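Local structure of putative phosphomethylpyrimidine kinase (Bacteroides thetaiotaomicron, 3MBH) at residues 6-11 against 34-39; 132-137 against 153-158; 183-188 against 196-201; 228-233 against 246-251. The protein probably phosphorylates pyridoxal with ATP, as a pyridoxal kinase of the ribokinase clan, and holds pyridoxal in its substrate pocket. One frame throughout, in Å; residues are numbered along the deposited sequence.

In the fold
Contacts 1 and 3 belong to the same mixed central sheet but lie on opposite sides of the chain's centre, their own centres 27 Å apart. Contact 4, a helix pair, links them: M34 CE of contact 1 packs 3.6 Å from G233 C, and I183 CD1 of contact 3 packs 3.9 Å from I231 CG2. Contact 2 touches none of the others, although its nearest atoms come within about 5 Å of contact 3. Relative to the bound pyridoxal, the side chains of M133 in contact 2 and T185 in contact 3 lie about 9 and 10 Å away, and that of I231 in contact 4 about 14 Å.

Contact 1: residues 6-11 against 34-39; sequences KVKKIA and MGFQVC
K9 and Q37 lie abreast on neighbouring parallel strands of a beta-alpha-beta unit, strand 9-17, helix 24-33 and strand 37-40, in the central sheet of the ribokinase-like fold. The short segments 9-11 and 37-39 diverge by 26°. Three backbone hydrogen bonds fix the register: Q37 N to K8 O, I10 N to Q37 O, and C39 N to I10 O. On the face carrying K9, A11 and C39, the side chains of K9 and Q37 point the same way, with K9 CG 3.9 Å from Q37 OE1. Q37 sets CG opposite its own backbone N (chi1 178°) and stays extended beyond it, which carries the amide out alongside the lysine; there a water donates to Q37 OE1 at 2.7 Å and accepts from K9 NZ. M19 and R21 of a neighbouring subunit pack on this pair. Across the sheet, I10 and F36 meet at a slant, I10 CD1 being 3.6 Å from F36 CB. K8 CB instead approaches the edge of the F36 ring, in its plane, 3.8 Å from CD1, while M236 touches all three side chains. Before the strand, G35 ends helix 24-33 in a Schellman motif, its positive phi (105°) suiting glycine. V7 CG1 rests 3.6 Å from G35 O, and the same carbonyl oxygen receives a 2.9 Å hydrogen bond from a water that accepts from K8 N.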
loop_
_atom_site.group_PDB
_atom_site.type_symbol
_atom_site.label_atom_id
_atom_site.label_comp_id
_atom_site.label_asym_id
_atom_site.label_seq_id
_atom_site.Cartn_x
_atom_site.Cartn_y
_atom_site.Cartn_z
ATOM N N LYS A 6 -15.928 -13.137 -11.655
ATOM C CA LYS A 6 -14.680 -13.743 -12.176
ATOM C C LYS A 6 -13.608 -12.729 -12.628
ATOM O O LYS A 6 -13.922 -11.560 -12.907
ATOM C CB LYS A 6 -15.051 -14.674 -13.344
ATOM C CG LYS A 6 -15.762 -15.959 -12.859
ATOM C CD LYS A 6 -16.771 -16.611 -13.861
ATOM C CE LYS A 6 -16.075 -17.447 -14.949
ATOM N N VAL A 7 -12.366 -13.195 -12.754
ATOM C CA VAL A 7 -11.326 -12.447 -13.477
ATOM C C VAL A 7 -11.700 -12.348 -14.961
ATOM O O VAL A 7 -11.779 -13.359 -15.628
ATOM C CB VAL A 7 -9.943 -13.156 -13.409
ATOM C CG1 VAL A 7 -8.911 -12.434 -14.336
ATOM C CG2 VAL A 7 -9.439 -13.214 -11.960
ATOM N N LYS A 8 -11.884 -11.133 -15.475
ATOM C CA LYS A 8 -12.274 -10.948 -16.883
ATOM C C LYS A 8 -11.090 -11.225 -17.826
ATOM O O LYS A 8 -9.927 -11.079 -17.438
ATOM C CB LYS A 8 -12.858 -9.537 -17.108
ATOM C CG LYS A 8 -13.989 -9.119 -16.096
ATOM C CD LYS A 8 -14.951 -10.248 -15.807
ATOM C CE LYS A 8 -16.160 -9.847 -14.876
ATOM N NZ LYS A 8 -15.866 -9.865 -13.384
ATOM N N LYS A 9 -11.404 -11.657 -19.050
ATOM C CA LYS A 9 -10.408 -12.024 -20.044
ATOM C C LYS A 9 -10.430 -11.062 -21.248
ATOM O O LYS A 9 -11.499 -10.700 -21.790
ATOM C CB LYS A 9 -10.631 -13.452 -20.573
ATOM C CG LYS A 9 -10.738 -14.576 -19.555
ATOM C CD LYS A 9 -10.781 -15.941 -20.298
ATOM C CE LYS A 9 -11.872 -16.827 -19.834
ATOM N NZ LYS A 9 -11.659 -17.448 -18.475
ATOM N N ILE A 10 -9.246 -10.672 -21.658
ATOM C CA ILE A 10 -9.049 -9.812 -22.816
ATOM C C ILE A 10 -8.268 -10.527 -23.888
ATOM O O ILE A 10 -7.133 -10.950 -23.635
ATOM C CB ILE A 10 -8.296 -8.542 -22.401
ATOM C CG1 ILE A 10 -9.070 -7.834 -21.282
ATOM C CG2 ILE A 10 -8.092 -7.635 -23.612
ATOM C CD1 ILE A 10 -8.320 -6.667 -20.627
ATOM N N ALA A 11 -8.827 -10.670 -25.081
ATOM C CA ALA A 11 -8.058 -11.218 -26.185
ATOM C C ALA A 11 -7.201 -10.043 -26.744
ATOM O O ALA A 11 -7.755 -9.021 -27.154
ATOM C CB ALA A 11 -8.999 -11.825 -27.277
HETATM N N MSE A 34 -3.759 -4.634 -13.761
HETATM C CA MSE A 34 -5.049 -4.021 -13.560
HETATM C C MSE A 34 -6.125 -5.058 -13.265
HETATM O O MSE A 34 -7.272 -4.684 -13.040
HETATM C CB MSE A 34 -5.434 -3.164 -14.737
HETATM C CG MSE A 34 -4.462 -1.938 -14.885
HETATM SE SE MSE A 34 -4.921 -0.775 -16.353
HETATM C CE MSE A 34 -6.262 0.250 -15.421
ATOM N N GLY A 35 -5.764 -6.338 -13.238
ATOM C CA GLY A 35 -6.687 -7.358 -12.777
ATOM C C GLY A 35 -7.317 -8.219 -13.837
ATOM O O GLY A 35 -8.223 -8.977 -13.531
ATOM N N PHE A 36 -6.813 -8.147 -15.072
ATOM C CA PHE A 36 -7.420 -8.841 -16.203
ATOM C C PHE A 36 -6.476 -9.889 -16.699
ATOM O O PHE A 36 -5.267 -9.677 -16.645
ATOM C CB PHE A 36 -7.751 -7.853 -17.315
ATOM C CG PHE A 36 -8.658 -6.772 -16.850
ATOM C CD1 PHE A 36 -9.997 -7.048 -16.622
ATOM C CD2 PHE A 36 -8.169 -5.514 -16.537
ATOM C CE1 PHE A 36 -10.835 -6.076 -16.116
ATOM C CE2 PHE A 36 -8.980 -4.558 -16.037
ATOM C CZ PHE A 36 -10.321 -4.822 -15.832
ATOM N N GLN A 37 -7.011 -11.040 -17.113
ATOM C CA GLN A 37 -6.197 -12.029 -17.811
ATOM C C GLN A 37 -6.107 -11.644 -19.307
ATOM O O GLN A 37 -7.129 -11.382 -19.923
ATOM C CB GLN A 37 -6.796 -13.441 -17.686
ATOM C CG GLN A 37 -5.963 -14.449 -18.457
ATOM C CD GLN A 37 -6.496 -15.881 -18.336
ATOM O OE1 GLN A 37 -7.575 -16.093 -17.850
ATOM N NE2 GLN A 37 -5.691 -16.852 -18.739
ATOM N N VAL A 38 -4.894 -11.590 -19.844
ATOM C CA VAL A 38 -4.639 -11.255 -21.218
ATOM C C VAL A 38 -4.310 -12.558 -21.946
ATOM O O VAL A 38 -3.427 -13.336 -21.518
ATOM C CB VAL A 38 -3.470 -10.323 -21.344
ATOM C CG1 VAL A 38 -3.116 -10.081 -22.797
ATOM C CG2 VAL A 38 -3.742 -9.024 -20.566
ATOM N N CYS A 39 -5.057 -12.800 -23.010
ATOM C CA CYS A 39 -4.958 -13.990 -23.838
ATOM C C CYS A 39 -4.464 -13.550 -25.202
ATOM O O CYS A 39 -5.241 -13.042 -26.036
ATOM C CB CYS A 39 -6.295 -14.666 -23.953
ATOM S SG CYS A 39 -6.915 -15.331 -22.440
HETATM O O HOH W 1 -9.205 -15.681 -15.954
HETATM O O HOH W 2 -11.119 -9.059 -13.900
HETATM O O HOH W 3 -8.673 -18.551 -17.982
#

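Contact 2: residues 132-137 against 153-158; sequences EMRHLI and LLDEPY
The C-terminal end of helix 147-154, closed by a Schellman motif at D155, meets helix 127-136 through L153, D155 and R134. The apolar half of the contact centres on one methyl: L153 CD2 lies 3.9 Å from R134 CA and 4.1 Å from M133 CG, and meets I137 CD1 tip to tip at 4.2 Å. R134 slides past L153 in the opposite direction. Its chain is extended from CG to NE, which takes the guanidinium beyond the leucine to the helix end. There NH2 is hydrogen-bonded to Y152 O, and NE makes a weak, bent bond to L153 O (3.3 Å, 121° at the hydrogen). NH2 also forms a salt bridge with D155 OD1 at 2.9 Å, though as a hydrogen bond it is weak and bent; the guanidinium and carboxylate planes are 63° apart, so the two groups do not pair flat, and D155 CB lies over one guanidinium face. A water in the guanidinium plane accepts from NH1 and donates to D155 OD1, 3.0 Å away, closing a second link to the carboxylate. A leucine in place of R134 would probably leave the D155 carboxylate without its charged mate and strip Y152 O of its side-chain donor. A positive group beside the last carbonyls would be expected to interact favourably with the partial negative charge at this Schellman-capped C-terminus of a helix in an alpha/beta kinase of the ribokinase clan.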
loop_
_atom_site.group_PDB
_atom_site.type_symbol
_atom_site.label_atom_id
_atom_site.label_comp_id
_atom_site.label_asym_id
_atom_site.label_seq_id
_atom_site.Cartn_x
_atom_site.Cartn_y
_atom_site.Cartn_z
ATOM N N GLU A 132 -7.059 -1.235 -45.297
ATOM C CA GLU A 132 -7.673 -2.287 -44.463
ATOM C C GLU A 132 -7.995 -1.792 -43.038
ATOM O O GLU A 132 -9.065 -2.101 -42.460
ATOM C CB GLU A 132 -6.787 -3.536 -44.434
ATOM C CG GLU A 132 -6.644 -4.265 -45.767
ATOM C CD GLU A 132 -7.976 -4.853 -46.270
ATOM O OE1 GLU A 132 -8.685 -5.507 -45.484
ATOM O OE2 GLU A 132 -8.297 -4.666 -47.456
HETATM N N MSE A 133 -7.077 -1.022 -42.452
HETATM C CA MSE A 133 -7.298 -0.534 -41.108
HETATM C C MSE A 133 -8.556 0.340 -41.051
HETATM O O MSE A 133 -9.291 0.305 -40.066
HETATM C CB MSE A 133 -6.072 0.202 -40.596
HETATM C CG MSE A 133 -6.133 0.607 -39.141
HETATM SE SE MSE A 133 -6.280 -0.953 -37.946
HETATM C CE MSE A 133 -4.426 -1.525 -37.917
ATOM N N ARG A 134 -8.804 1.111 -42.113
ATOM C CA ARG A 134 -10.026 1.882 -42.235
ATOM C C ARG A 134 -11.288 1.024 -42.073
ATOM O O ARG A 134 -12.289 1.484 -41.528
ATOM C CB ARG A 134 -10.098 2.609 -43.598
ATOM C CG ARG A 134 -9.175 3.809 -43.694
ATOM C CD ARG A 134 -9.211 4.387 -45.080
ATOM N NE ARG A 134 -8.141 5.354 -45.265
ATOM C CZ ARG A 134 -7.541 5.613 -46.417
ATOM N NH1 ARG A 134 -7.877 4.952 -47.509
ATOM N NH2 ARG A 134 -6.589 6.526 -46.480
ATOM N N HIS A 135 -11.230 -0.218 -42.535
ATOM C CA HIS A 135 -12.306 -1.151 -42.324
ATOM C C HIS A 135 -12.390 -1.643 -40.876
ATOM O O HIS A 135 -13.483 -1.679 -40.299
ATOM C CB HIS A 135 -12.202 -2.392 -43.244
ATOM C CG HIS A 135 -13.336 -3.353 -43.061
ATOM N ND1 HIS A 135 -14.624 -3.063 -43.459
ATOM C CD2 HIS A 135 -13.391 -4.573 -42.481
ATOM C CE1 HIS A 135 -15.417 -4.081 -43.166
ATOM N NE2 HIS A 135 -14.692 -5.019 -42.587
ATOM N N LEU A 136 -11.260 -2.045 -40.327
ATOM C CA LEU A 136 -11.240 -2.615 -38.994
ATOM C C LEU A 136 -11.800 -1.624 -37.956
ATOM O O LEU A 136 -12.532 -2.029 -37.053
ATOM C CB LEU A 136 -9.839 -3.063 -38.597
ATOM C CG LEU A 136 -9.778 -3.772 -37.235
ATOM C CD1 LEU A 136 -10.717 -5.021 -37.210
ATOM C CD2 LEU A 136 -8.314 -4.110 -36.830
ATOM N N ILE A 137 -11.513 -0.337 -38.093
ATOM C CA ILE A 137 -12.005 0.590 -37.061
ATOM C C ILE A 137 -13.547 0.644 -36.999
ATOM O O ILE A 137 -14.076 0.983 -35.958
ATOM C CB ILE A 137 -11.432 2.022 -37.134
ATOM C CG1 ILE A 137 -11.868 2.741 -38.438
ATOM C CG2 ILE A 137 -9.913 2.014 -36.844
ATOM C CD1 ILE A 137 -11.699 4.178 -38.370
ATOM N N LEU A 153 -6.346 7.469 -41.587
ATOM C CA LEU A 153 -7.695 6.910 -41.532
ATOM C C LEU A 153 -8.706 7.777 -42.285
ATOM O O LEU A 153 -9.558 7.239 -42.979
ATOM C CB LEU A 153 -8.166 6.707 -40.110
ATOM C CG LEU A 153 -7.464 5.592 -39.353
ATOM C CD1 LEU A 153 -7.714 5.619 -37.863
ATOM C CD2 LEU A 153 -7.859 4.244 -39.975
ATOM N N LEU A 154 -8.602 9.102 -42.164
ATOM C CA LEU A 154 -9.507 10.001 -42.871
ATOM C C LEU A 154 -9.113 10.237 -44.351
ATOM O O LEU A 154 -9.855 10.880 -45.078
ATOM C CB LEU A 154 -9.585 11.324 -42.127
ATOM C CG LEU A 154 -10.246 11.282 -40.751
ATOM C CD1 LEU A 154 -10.278 12.653 -40.146
ATOM C CD2 LEU A 154 -11.656 10.729 -40.837
ATOM N N ASP A 155 -7.957 9.726 -44.781
ATOM C CA ASP A 155 -7.456 9.906 -46.133
ATOM C C ASP A 155 -7.351 11.391 -46.427
ATOM O O ASP A 155 -7.921 11.870 -47.386
ATOM C CB ASP A 155 -8.368 9.198 -47.158
ATOM C CG ASP A 155 -7.703 8.992 -48.522
ATOM O OD1 ASP A 155 -6.514 8.581 -48.578
ATOM O OD2 ASP A 155 -8.393 9.191 -49.556
ATOM N N GLU A 156 -6.646 12.104 -45.564
ATOM C CA GLU A 156 -6.366 13.511 -45.719
ATOM C C GLU A 156 -4.894 13.731 -45.374
ATOM O O GLU A 156 -4.324 12.997 -44.577
ATOM C CB GLU A 156 -7.216 14.342 -44.775
ATOM C CG GLU A 156 -8.700 14.298 -45.041
ATOM C CD GLU A 156 -9.103 15.086 -46.272
ATOM O OE1 GLU A 156 -8.902 16.320 -46.283
ATOM O OE2 GLU A 156 -9.626 14.483 -47.240
ATOM N N PRO A 157 -4.270 14.759 -45.953
ATOM C CA PRO A 157 -2.849 14.955 -45.685
ATOM C C PRO A 157 -2.609 15.376 -44.241
ATOM O O PRO A 157 -3.438 16.087 -43.659
ATOM C CB PRO A 157 -2.444 16.091 -46.636
ATOM C CG PRO A 157 -3.622 16.397 -47.464
ATOM C CD PRO A 157 -4.825 15.745 -46.894
ATOM N N TYR A 158 -1.488 14.916 -43.696
ATOM C CA TYR A 158 -1.062 15.227 -42.344
ATOM C C TYR A 158 -1.037 16.726 -42.141
ATOM O O TYR A 158 -0.542 17.462 -42.991
ATOM C CB TYR A 158 0.335 14.627 -42.063
ATOM C CG TYR A 158 0.783 14.874 -40.644
ATOM C CD1 TYR A 158 0.346 14.053 -39.617
ATOM C CD2 TYR A 158 1.574 15.962 -40.311
ATOM C CE1 TYR A 158 0.699 14.294 -38.291
ATOM C CE2 TYR A 158 1.941 16.207 -38.978
ATOM C CZ TYR A 158 1.510 15.370 -37.983
ATOM O OH TYR A 158 1.825 15.588 -36.655
HETATM O O HOH W 4 -6.279 5.850 -49.769
#

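Contact 3: residues 183-188 against 196-201; sequences IITSVP and TSVYAY
V187 faces S197 and Y199 across the beta hairpin formed by strands 181-189 and 195-202, at a place where a beta bulge shifts the register by one residue. The bulge is read from two hydrogen-bonded pairs: I184 with Y199, and then V187 with S197, each joined by reciprocal N-H to O bonds, with three residues' advance on one strand against two on the other. From V187 CB outward, CB itself lies 3.6 Å from S197 O. CG1, placed opposite the backbone N (chi1 -177°), reaches Y199 CE1 at 3.7 Å, and CG2 meets the neighbouring ring atom, Y199 CD1, at the same separation. The two methyls thus lie along the CD1-CE1 bond, approaching the ring obliquely, and the side chains cross at about a right angle, while Y199 OH goes on to hydrogen-bond D164. With a serine at V187 both methyls are gone, and the Y199 ring would probably lose its packing along CD1 and CE1 and be freer to shift. The extra residue, S186, takes positive phi (62°) and does not pair through its N with S197 O; instead a water accepts from S186 N at 3.0 Å and is hydrogen-bonded to T196 OG1. On the face of I183 and A200, F227 of helix 223-236 packs on I183 and V198. Contact is tight there, I183 CG2 standing only 3.4 Å from V198 CG1.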
loop_
_atom_site.group_PDB
_atom_site.type_symbol
_atom_site.label_atom_id
_atom_site.label_comp_id
_atom_site.label_asym_id
_atom_site.label_seq_id
_atom_site.Cartn_x
_atom_site.Cartn_y
_atom_site.Cartn_z
ATOM N N ILE A 183 -10.455 8.458 -29.485
ATOM C CA ILE A 183 -9.430 9.208 -28.777
ATOM C C ILE A 183 -8.315 9.493 -29.771
ATOM O O ILE A 183 -7.833 8.570 -30.437
ATOM C CB ILE A 183 -8.927 8.409 -27.519
ATOM C CG1 ILE A 183 -10.108 8.033 -26.586
ATOM C CG2 ILE A 183 -7.833 9.193 -26.812
ATOM C CD1 ILE A 183 -9.753 7.017 -25.512
ATOM N N ILE A 184 -7.916 10.758 -29.890
ATOM C CA ILE A 184 -6.804 11.124 -30.738
ATOM C C ILE A 184 -5.646 11.545 -29.849
ATOM O O ILE A 184 -5.779 12.492 -29.065
ATOM C CB ILE A 184 -7.152 12.264 -31.729
ATOM C CG1 ILE A 184 -8.317 11.850 -32.605
ATOM C CG2 ILE A 184 -5.887 12.619 -32.578
ATOM C CD1 ILE A 184 -8.905 12.940 -33.487
ATOM N N THR A 185 -4.508 10.824 -29.948
ATOM C CA THR A 185 -3.348 11.156 -29.145
ATOM C C THR A 185 -2.278 11.923 -29.965
ATOM O O THR A 185 -2.355 12.068 -31.161
ATOM C CB THR A 185 -2.711 9.928 -28.556
ATOM O OG1 THR A 185 -1.925 9.275 -29.567
ATOM C CG2 THR A 185 -3.766 9.002 -27.967
ATOM N N SER A 186 -1.293 12.425 -29.265
ATOM C CA SER A 186 -0.117 13.045 -29.854
ATOM C C SER A 186 -0.424 14.287 -30.677
ATOM O O SER A 186 0.203 14.496 -31.733
ATOM C CB SER A 186 0.642 12.028 -30.704
ATOM O OG SER A 186 0.635 10.764 -30.052
ATOM N N VAL A 187 -1.369 15.104 -30.202
ATOM C CA VAL A 187 -1.682 16.348 -30.847
ATOM C C VAL A 187 -0.728 17.443 -30.340
ATOM O O VAL A 187 -0.615 17.680 -29.157
ATOM C CB VAL A 187 -3.136 16.768 -30.631
ATOM C CG1 VAL A 187 -3.425 18.100 -31.429
ATOM C CG2 VAL A 187 -4.098 15.610 -31.046
ATOM N N PRO A 188 -0.030 18.126 -31.248
ATOM C CA PRO A 188 0.824 19.236 -30.824
ATOM C C PRO A 188 0.071 20.397 -30.166
ATOM O O PRO A 188 -1.121 20.634 -30.415
ATOM C CB PRO A 188 1.416 19.732 -32.123
ATOM C CG PRO A 188 1.412 18.546 -33.036
ATOM C CD PRO A 188 0.174 17.771 -32.664
ATOM N N THR A 196 2.101 17.788 -25.394
ATOM C CA THR A 196 1.219 17.026 -26.196
ATOM C C THR A 196 -0.204 17.181 -25.615
ATOM O O THR A 196 -0.364 17.464 -24.402
ATOM C CB THR A 196 1.685 15.530 -26.200
ATOM O OG1 THR A 196 1.045 14.854 -27.242
ATOM C CG2 THR A 196 1.339 14.815 -24.911
ATOM N N SER A 197 -1.207 17.061 -26.480
ATOM C CA SER A 197 -2.606 16.932 -26.046
ATOM C C SER A 197 -3.253 15.649 -26.571
ATOM O O SER A 197 -2.779 15.037 -27.538
ATOM C CB SER A 197 -3.437 18.159 -26.412
ATOM O OG SER A 197 -3.146 18.576 -27.731
ATOM N N VAL A 198 -4.300 15.229 -25.858
ATOM C CA VAL A 198 -5.131 14.121 -26.227
ATOM C C VAL A 198 -6.550 14.690 -26.299
ATOM O O VAL A 198 -6.962 15.488 -25.438
ATOM C CB VAL A 198 -5.070 12.973 -25.193
ATOM C CG1 VAL A 198 -6.083 11.856 -25.539
ATOM C CG2 VAL A 198 -3.616 12.382 -25.053
ATOM N N TYR A 199 -7.280 14.327 -27.337
ATOM C CA TYR A 199 -8.654 14.759 -27.549
ATOM C C TYR A 199 -9.507 13.490 -27.595
ATOM O O TYR A 199 -9.000 12.423 -27.974
ATOM C CB TYR A 199 -8.775 15.517 -28.845
ATOM C CG TYR A 199 -8.154 16.882 -28.854
ATOM C CD1 TYR A 199 -6.767 17.059 -28.975
ATOM C CD2 TYR A 199 -8.961 18.031 -28.792
ATOM C CE1 TYR A 199 -6.221 18.364 -29.003
ATOM C CE2 TYR A 199 -8.430 19.298 -28.851
ATOM C CZ TYR A 199 -7.068 19.466 -28.929
ATOM O OH TYR A 199 -6.593 20.767 -29.008
ATOM N N ALA A 200 -10.759 13.572 -27.127
ATOM C CA ALA A 200 -11.652 12.398 -27.135
ATOM C C ALA A 200 -13.106 12.834 -27.294
ATOM O O ALA A 200 -13.515 13.986 -26.956
ATOM C CB ALA A 200 -11.500 11.583 -25.862
ATOM N N TYR A 201 -13.883 11.900 -27.810
ATOM C CA TYR A 201 -15.304 12.090 -28.003
ATOM C C TYR A 201 -16.040 10.813 -27.572
ATOM O O TYR A 201 -15.594 9.719 -27.814
ATOM C CB TYR A 201 -15.581 12.468 -29.441
ATOM C CG TYR A 201 -17.027 12.483 -29.769
ATOM C CD1 TYR A 201 -17.820 13.482 -29.299
ATOM C CD2 TYR A 201 -17.597 11.490 -30.562
ATOM C CE1 TYR A 201 -19.169 13.510 -29.553
ATOM C CE2 TYR A 201 -18.930 11.494 -30.840
ATOM C CZ TYR A 201 -19.712 12.524 -30.348
ATOM O OH TYR A 201 -21.035 12.593 -30.601
HETATM O O HOH W 5 -0.496 12.664 -26.348
HETATM O O HOH W 6 -3.278 20.708 -28.842
#

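Contact 4: residues 228-233 against 246-251; sequences TSVITG and DRATQF
V230 and A248, the two residues that lose the most surface here, meet where helix 223-236 packs on helix 241-257. The short segments run roughly antiparallel, at 147°, with axes 8.4 Å apart, and the CA atoms of V230 and A248 are the nearest pair. V230 sends CG1 onto the backbone of the other helix, 3.7 Å from A248 CA, because that branch stands opposite its own N (chi1 178°). Its second methyl, CG2, goes to the F251 ring and meets CD2 obliquely at 3.9 Å. A248 offers a single methyl, which I231 CD1 touches at 3.9 Å; V230 CB is 4.0 Å from the same A248 CB, so two side chains of one helix converge on it. R247 adds its CB, 4.1 Å from V230 CG1, before its chain bends away. The guanidinium is occupied elsewhere, in a salt bridge with D239 and hydrogen bonds to Q237 and L279 O. The R247 side chain comes within about 5 Å of that of D280, a zinc-binding residue in a crystal structure of this protein, although no zinc is bound to this chain here. No hydrogen bond crosses between the two segments, which implies an interface held by the close fit of carbon against carbon.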
loop_
_atom_site.group_PDB
_atom_site.type_symbol
_atom_site.label_atom_id
_atom_site.label_comp_id
_atom_site.label_asym_id
_atom_site.label_seq_id
_atom_site.Cartn_x
_atom_site.Cartn_y
_atom_site.Cartn_z
ATOM N N THR A 228 -3.246 2.880 -24.634
ATOM C CA THR A 228 -4.454 2.130 -24.971
ATOM C C THR A 228 -4.695 1.013 -23.980
ATOM O O THR A 228 -5.859 0.772 -23.618
ATOM C CB THR A 228 -4.472 1.680 -26.484
ATOM O OG1 THR A 228 -4.268 2.855 -27.291
ATOM C CG2 THR A 228 -5.821 0.954 -26.853
ATOM N N SER A 229 -3.615 0.404 -23.463
ATOM C CA SER A 229 -3.725 -0.641 -22.434
ATOM C C SER A 229 -4.349 -0.047 -21.135
ATOM O O SER A 229 -5.287 -0.641 -20.550
ATOM C CB SER A 229 -2.347 -1.240 -22.099
ATOM O OG SER A 229 -1.859 -2.072 -23.132
ATOM N N VAL A 230 -3.898 1.151 -20.739
ATOM C CA VAL A 230 -4.479 1.783 -19.542
ATOM C C VAL A 230 -5.920 2.211 -19.795
ATOM O O VAL A 230 -6.794 1.996 -18.950
ATOM C CB VAL A 230 -3.619 2.909 -18.967
ATOM C CG1 VAL A 230 -4.365 3.508 -17.748
ATOM C CG2 VAL A 230 -2.199 2.369 -18.580
ATOM N N ILE A 231 -6.192 2.749 -20.980
ATOM C CA ILE A 231 -7.575 3.101 -21.335
ATOM C C ILE A 231 -8.513 1.869 -21.241
ATOM O O ILE A 231 -9.587 1.940 -20.636
ATOM C CB ILE A 231 -7.698 3.787 -22.717
ATOM C CG1 ILE A 231 -6.996 5.148 -22.677
ATOM C CG2 ILE A 231 -9.209 3.933 -23.149
ATOM C CD1 ILE A 231 -7.717 6.315 -21.962
ATOM N N THR A 232 -8.086 0.747 -21.792
ATOM C CA THR A 232 -8.891 -0.460 -21.792
ATOM C C THR A 232 -9.144 -0.956 -20.402
ATOM O O THR A 232 -10.298 -1.249 -20.046
ATOM C CB THR A 232 -8.158 -1.551 -22.573
ATOM O OG1 THR A 232 -7.993 -1.068 -23.898
ATOM C CG2 THR A 232 -8.941 -2.859 -22.609
ATOM N N GLY A 233 -8.075 -1.070 -19.603
ATOM C CA GLY A 233 -8.228 -1.511 -18.252
ATOM C C GLY A 233 -9.129 -0.567 -17.434
ATOM O O GLY A 233 -9.944 -1.021 -16.648
ATOM N N ASP A 246 -7.123 10.564 -17.846
ATOM C CA ASP A 246 -6.222 11.014 -16.763
ATOM C C ASP A 246 -5.315 9.915 -16.275
ATOM O O ASP A 246 -4.105 10.127 -16.160
ATOM C CB ASP A 246 -7.040 11.607 -15.609
ATOM C CG ASP A 246 -7.515 13.033 -15.942
ATOM O OD1 ASP A 246 -6.637 13.850 -16.307
ATOM O OD2 ASP A 246 -8.716 13.334 -15.861
ATOM N N ARG A 247 -5.876 8.727 -16.043
ATOM C CA ARG A 247 -5.077 7.597 -15.608
ATOM C C ARG A 247 -4.003 7.276 -16.635
ATOM O O ARG A 247 -2.845 7.074 -16.265
ATOM C CB ARG A 247 -5.949 6.383 -15.344
ATOM C CG ARG A 247 -6.865 6.567 -14.191
ATOM C CD ARG A 247 -7.602 5.258 -13.788
ATOM N NE ARG A 247 -6.706 4.253 -13.262
ATOM C CZ ARG A 247 -7.064 3.012 -12.990
ATOM N NH1 ARG A 247 -8.312 2.608 -13.207
ATOM N NH2 ARG A 247 -6.160 2.170 -12.478
ATOM N N ALA A 248 -4.376 7.208 -17.923
ATOM C CA ALA A 248 -3.432 6.846 -19.015
ATOM C C ALA A 248 -2.323 7.888 -19.175
ATOM O O ALA A 248 -1.147 7.535 -19.184
ATOM C CB ALA A 248 -4.136 6.611 -20.338
ATOM N N THR A 249 -2.672 9.170 -19.191
ATOM C CA THR A 249 -1.681 10.207 -19.387
ATOM C C THR A 249 -0.729 10.344 -18.178
ATOM O O THR A 249 0.473 10.548 -18.353
ATOM C CB THR A 249 -2.342 11.546 -19.785
ATOM O OG1 THR A 249 -3.374 11.916 -18.854
ATOM C CG2 THR A 249 -2.948 11.435 -21.246
ATOM N N GLN A 250 -1.253 10.213 -16.955
ATOM C CA GLN A 250 -0.422 10.333 -15.772
ATOM C C GLN A 250 0.549 9.170 -15.634
ATOM O O GLN A 250 1.690 9.374 -15.267
ATOM C CB GLN A 250 -1.288 10.564 -14.531
ATOM C CG GLN A 250 -1.909 12.001 -14.686
ATOM C CD GLN A 250 -2.790 12.409 -13.540
ATOM O OE1 GLN A 250 -2.482 12.080 -12.382
ATOM N NE2 GLN A 250 -3.905 13.114 -13.845
ATOM N N PHE A 251 0.112 7.977 -16.010
ATOM C CA PHE A 251 0.958 6.790 -15.968
ATOM C C PHE A 251 2.100 6.963 -16.930
ATOM O O PHE A 251 3.234 6.759 -16.555
ATOM C CB PHE A 251 0.170 5.529 -16.313
ATOM C CG PHE A 251 0.945 4.269 -16.194
ATOM C CD1 PHE A 251 1.347 3.805 -14.947
ATOM C CD2 PHE A 251 1.278 3.527 -17.326
ATOM C CE1 PHE A 251 2.076 2.601 -14.838
ATOM C CE2 PHE A 251 1.955 2.339 -17.223
ATOM C CZ PHE A 251 2.372 1.877 -15.972
#